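Local coordinates for putative carbohydrate metabolism domain-containing protein (Bacteroides vulgatus, PDB 3S30) that is of undetermined function but probably binds or processes carbohydrate, in a galactose-binding-like fold that carries a sodium ion, at residues Pro231-Tyr234 with Ser239-Arg242; Tyr123-Ala126 with Ser130-Thr133. All blocks are in the same frame, centred on the assembly; numbering follows the deposited sequence.

Contact 1: Pro231-Tyr234 with Ser239-Arg242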
loop_
_atom_site.group_PDB
_atom_site.type_symbol
_atom_site.label_atom_id
_atom_site.label_comp_id
_atom_site.label_asym_id
_atom_site.label_seq_id
_atom_site.Cartn_x
_atom_site.Cartn_y
_atom_site.Cartn_z
ATOM N N PRO A 231 -3.348 8.220 19.135
ATOM C CA PRO A 231 -2.915 8.841 20.385
ATOM C C PRO A 231 -1.773 8.103 21.091
ATOM O O PRO A 231 -1.067 8.703 21.902
ATOM C CB PRO A 231 -4.186 8.830 21.244
ATOM C CG PRO A 231 -4.992 7.652 20.735
ATOM C CD PRO A 231 -4.614 7.466 19.284
ATOM N N GLU A 232 -1.601 6.815 20.796
ATOM C CA GLU A 232 -0.554 6.023 21.419
ATOM C C GLU A 232 0.274 5.292 20.365
ATOM O O GLU A 232 -0.251 4.468 19.614
ATOM C CB GLU A 232 -1.162 5.037 22.407
ATOM C CG GLU A 232 -1.752 5.707 23.640
ATOM C CD GLU A 232 -2.355 4.719 24.606
ATOM O OE1 GLU A 232 -1.621 3.843 25.114
ATOM O OE2 GLU A 232 -3.570 4.819 24.868
ATOM N N PHE A 233 1.566 5.620 20.315
ATOM C CA PHE A 233 2.489 5.018 19.366
ATOM C C PHE A 233 3.106 3.756 19.983
ATOM O O PHE A 233 3.720 3.824 21.038
ATOM C CB PHE A 233 3.576 6.044 18.993
ATOM C CG PHE A 233 4.401 5.662 17.790
ATOM C CD1 PHE A 233 5.492 4.819 17.917
ATOM C CD2 PHE A 233 4.087 6.156 16.533
ATOM C CE1 PHE A 233 6.261 4.461 16.805
ATOM C CE2 PHE A 233 4.845 5.803 15.419
ATOM C CZ PHE A 233 5.942 4.947 15.562
ATOM N N TYR A 234 2.936 2.613 19.324
ATOM C CA TYR A 234 3.541 1.353 19.784
ATOM C C TYR A 234 4.950 1.227 19.231
ATOM O O TYR A 234 5.152 1.223 18.027
ATOM C CB TYR A 234 2.706 0.127 19.366
ATOM C CG TYR A 234 1.415 -0.081 20.146
ATOM C CD1 TYR A 234 0.822 0.956 20.856
ATOM C CD2 TYR A 234 0.772 -1.324 20.148
ATOM C CE1 TYR A 234 -0.358 0.767 21.552
ATOM C CE2 TYR A 234 -0.411 -1.525 20.845
ATOM C CZ TYR A 234 -0.971 -0.470 21.544
ATOM O OH TYR A 234 -2.149 -0.629 22.231
ATOM N N SER A 239 4.201 2.193 24.930
ATOM C CA SER A 239 3.182 3.043 24.321
ATOM C C SER A 239 3.491 4.509 24.631
ATOM O O SER A 239 3.430 4.908 25.791
ATOM C CB SER A 239 1.815 2.651 24.883
ATOM O OG SER A 239 0.849 3.653 24.648
ATOM N N THR A 240 3.814 5.298 23.603
ATOM C CA THR A 240 4.287 6.689 23.767
ATOM C C THR A 240 3.441 7.722 23.017
ATOM O O THR A 240 2.560 7.363 22.247
ATOM C CB THR A 240 5.731 6.851 23.261
ATOM O OG1 THR A 240 5.748 6.760 21.830
ATOM C CG2 THR A 240 6.662 5.770 23.863
ATOM N N ASN A 241 3.722 9.009 23.249
ATOM C CA ASN A 241 3.070 10.097 22.487
ATOM C C ASN A 241 3.876 10.536 21.261
ATOM O O ASN A 241 3.698 11.644 20.764
ATOM C CB ASN A 241 2.758 11.317 23.371
ATOM C CG ASN A 241 4.007 12.109 23.755
ATOM O OD1 ASN A 241 5.080 11.547 23.868
ATOM N ND2 ASN A 241 3.855 13.416 23.971
ATOM N N ARG A 242 4.766 9.672 20.783
ATOM C CA ARG A 242 5.397 9.878 19.504
ATOM C C ARG A 242 4.314 10.052 18.423
ATOM O O ARG A 242 3.253 9.412 18.446
ATOM C CB ARG A 242 6.322 8.711 19.163
ATOM C CG ARG A 242 7.031 8.862 17.827
ATOM C CD ARG A 242 7.987 7.723 17.588
ATOM N NE ARG A 242 8.394 7.635 16.187
ATOM C CZ ARG A 242 9.142 6.660 15.667
ATOM N NH1 ARG A 242 9.580 5.653 16.421
ATOM N NH2 ARG A 242 9.463 6.700 14.379
#
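F233 and T240 pair backbone to backbone in a small two-stranded antiparallel hairpin at the surface of the domain, where the strands 233-235 and 238-240 form a sheet of their own. F233 N gives its hydrogen almost straight (173°) to T240 O at 2.8 Å, and T240 N returns a bond of 3.0 Å to F233 O, so the two residues make an antiparallel hydrogen-bonded pair; Y234 and S239 follow as the non-hydrogen-bonded one. On the face that carries F233 and T240, the aromatic ring is roofed by R242. CD of R242 stands 3.8 Å from the centroid of the F233 ring, nearly on its normal, a CH-pi contact, while the guanidinium runs on over CZ and CE1 with its plane 21° from that of the ring. The arginine reaches this far because its chain is extended from CG to NE. T240 OG1 accepts from R242 N at 3.2 Å, closing an ST turn that holds the start of R242 next to the strand end, and also hydrogen-bonds E235. Replacing F233 with an alanine would probably leave R242 without the ring face it lies on and less well placed, with long, weak ion pairs to E235 and D328 remaining. Beyond the strand pairing, S239 OG donates to E232 OE1, taking the anti lone pair of that carboxylate oxygen. Q333, from a neighbouring loop, touches both F233 and R242.

Contact 2: Tyr123-Ala126 with Ser130-Thr133; sequences YEAA and STLT
E124 and L132 face each other as an antiparallel hydrogen-bonded pair, and their two backbone bonds hold together the beta hairpin of strands 117-124 and 132-133. E124 N donates to L132 O at 2.8 Å, with the donor in the carbonyl plane; the return bond, L132 N to E124 O at 2.9 Å, is more bent, its N-H...O angle 143° against 162°. Next to it, Y123 and T133 form a non-hydrogen-bonded pair, where Y123 CA meets L132 O at 3.1 Å in a strongly bent CA-H...O contact, at best a weak one. The side chains add a thin layer of van der Waals contact. T131 CG2, anti to its own backbone N, comes within 3.5 Å of E124 O. T131 OG1 lies 3.5 Å from A125 CB. Y123 and T131 run side by side in the same direction.

The side chains of E124 and L132 leave on the other face. E124 turns its carboxylate away from L132, and OE2 hydrogen-bonds ND2 of N105, a ligand of the bound sodium ion, so the glutamate belongs to the second shell of that site. L132 packs on I100 and I192. Strand 132-133 is an outer member of a three-stranded antiparallel sheet, with strand 117-124 in the middle and strand 108-114 beyond it.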
loop_
_atom_site.group_PDB
_atom_site.type_symbol
_atom_site.label_atom_id
_atom_site.label_comp_id
_atom_site.label_asym_id
_atom_site.label_seq_id
_atom_site.Cartn_x
_atom_site.Cartn_y
_atom_site.Cartn_z
ATOM N N TYR A 123 -11.077 -3.181 -5.714
ATOM C CA TYR A 123 -10.698 -3.327 -7.107
ATOM C C TYR A 123 -11.125 -2.125 -7.956
ATOM O O TYR A 123 -12.018 -1.376 -7.583
ATOM C CB TYR A 123 -11.278 -4.624 -7.672
ATOM C CG TYR A 123 -12.779 -4.716 -7.647
ATOM C CD1 TYR A 123 -13.447 -5.200 -6.523
ATOM C CD2 TYR A 123 -13.541 -4.345 -8.761
ATOM C CE1 TYR A 123 -14.837 -5.302 -6.502
ATOM C CE2 TYR A 123 -14.937 -4.450 -8.752
ATOM C CZ TYR A 123 -15.572 -4.933 -7.620
ATOM O OH TYR A 123 -16.937 -5.047 -7.594
ATOM N N GLU A 124 -10.477 -1.969 -9.103
ATOM C CA GLU A 124 -10.796 -0.906 -10.062
ATOM C C GLU A 124 -10.943 -1.514 -11.455
ATOM O O GLU A 124 -9.993 -2.086 -11.988
ATOM C CB GLU A 124 -9.670 0.137 -10.071
ATOM C CG GLU A 124 -9.987 1.427 -10.858
ATOM C CD GLU A 124 -10.971 2.345 -10.144
ATOM O OE1 GLU A 124 -10.945 2.403 -8.894
ATOM O OE2 GLU A 124 -11.762 3.016 -10.835
ATOM N N ALA A 125 -12.135 -1.386 -12.034
ATOM C CA ALA A 125 -12.427 -1.889 -13.382
ATOM C C ALA A 125 -12.821 -0.733 -14.291
ATOM O O ALA A 125 -13.633 0.109 -13.904
ATOM C CB ALA A 125 -13.557 -2.923 -13.337
ATOM N N ALA A 126 -12.249 -0.690 -15.492
ATOM C CA ALA A 126 -12.668 0.267 -16.520
ATOM C C ALA A 126 -12.745 -0.416 -17.879
ATOM O O ALA A 126 -12.033 -1.398 -18.136
ATOM C CB ALA A 126 -11.716 1.456 -16.577
ATOM N N SER A 130 -7.693 -4.059 -17.984
ATOM C CA SER A 130 -7.719 -5.219 -17.091
ATOM C C SER A 130 -7.972 -4.752 -15.664
ATOM O O SER A 130 -7.360 -3.802 -15.189
ATOM C CB SER A 130 -6.400 -5.998 -17.143
ATOM O OG SER A 130 -6.344 -6.802 -18.301
ATOM N N THR A 131 -8.869 -5.437 -14.969
ATOM C CA THR A 131 -9.243 -5.030 -13.628
ATOM C C THR A 131 -8.054 -5.133 -12.680
ATOM O O THR A 131 -7.400 -6.187 -12.591
ATOM C CB THR A 131 -10.394 -5.876 -13.112
ATOM O OG1 THR A 131 -11.515 -5.715 -13.985
ATOM C CG2 THR A 131 -10.783 -5.458 -11.702
ATOM N N LEU A 132 -7.777 -4.028 -11.993
ATOM C CA LEU A 132 -6.832 -4.009 -10.888
ATOM C C LEU A 132 -7.531 -4.485 -9.627
ATOM O O LEU A 132 -8.508 -3.893 -9.195
ATOM C CB LEU A 132 -6.297 -2.592 -10.661
ATOM C CG LEU A 132 -5.175 -2.438 -9.627
ATOM C CD1 LEU A 132 -3.837 -3.102 -10.101
ATOM C CD2 LEU A 132 -4.986 -0.956 -9.331
ATOM N N THR A 133 -7.042 -5.573 -9.051
ATOM C CA THR A 133 -7.461 -5.995 -7.724
ATOM C C THR A 133 -6.339 -5.629 -6.752
ATOM O O THR A 133 -5.269 -6.237 -6.788
ATOM C CB THR A 133 -7.740 -7.508 -7.667
ATOM O OG1 THR A 133 -8.896 -7.802 -8.459
ATOM C CG2 THR A 133 -7.991 -7.954 -6.214
#

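How the contacts relate
Two beta hairpins of one domain illustrate how the same antiparallel pairing serves different surroundings. Contact 2 closes earlier in the sequence than contact 1 opens, and the two lie on opposite sides of the chain's centre: their own centres are about 37 Å apart and their nearest atoms about 27 Å, so neither touches the other. Contact 1 is the more peripheral, its centre about 22 Å from the centre of the chain, against about 16 Å for that of contact 2. The sodium ion, bound by N105, E107, N165 and D343, is close to contact 2, where the side chain of E124 lies about 7 Å from the metal, beyond direct coordination.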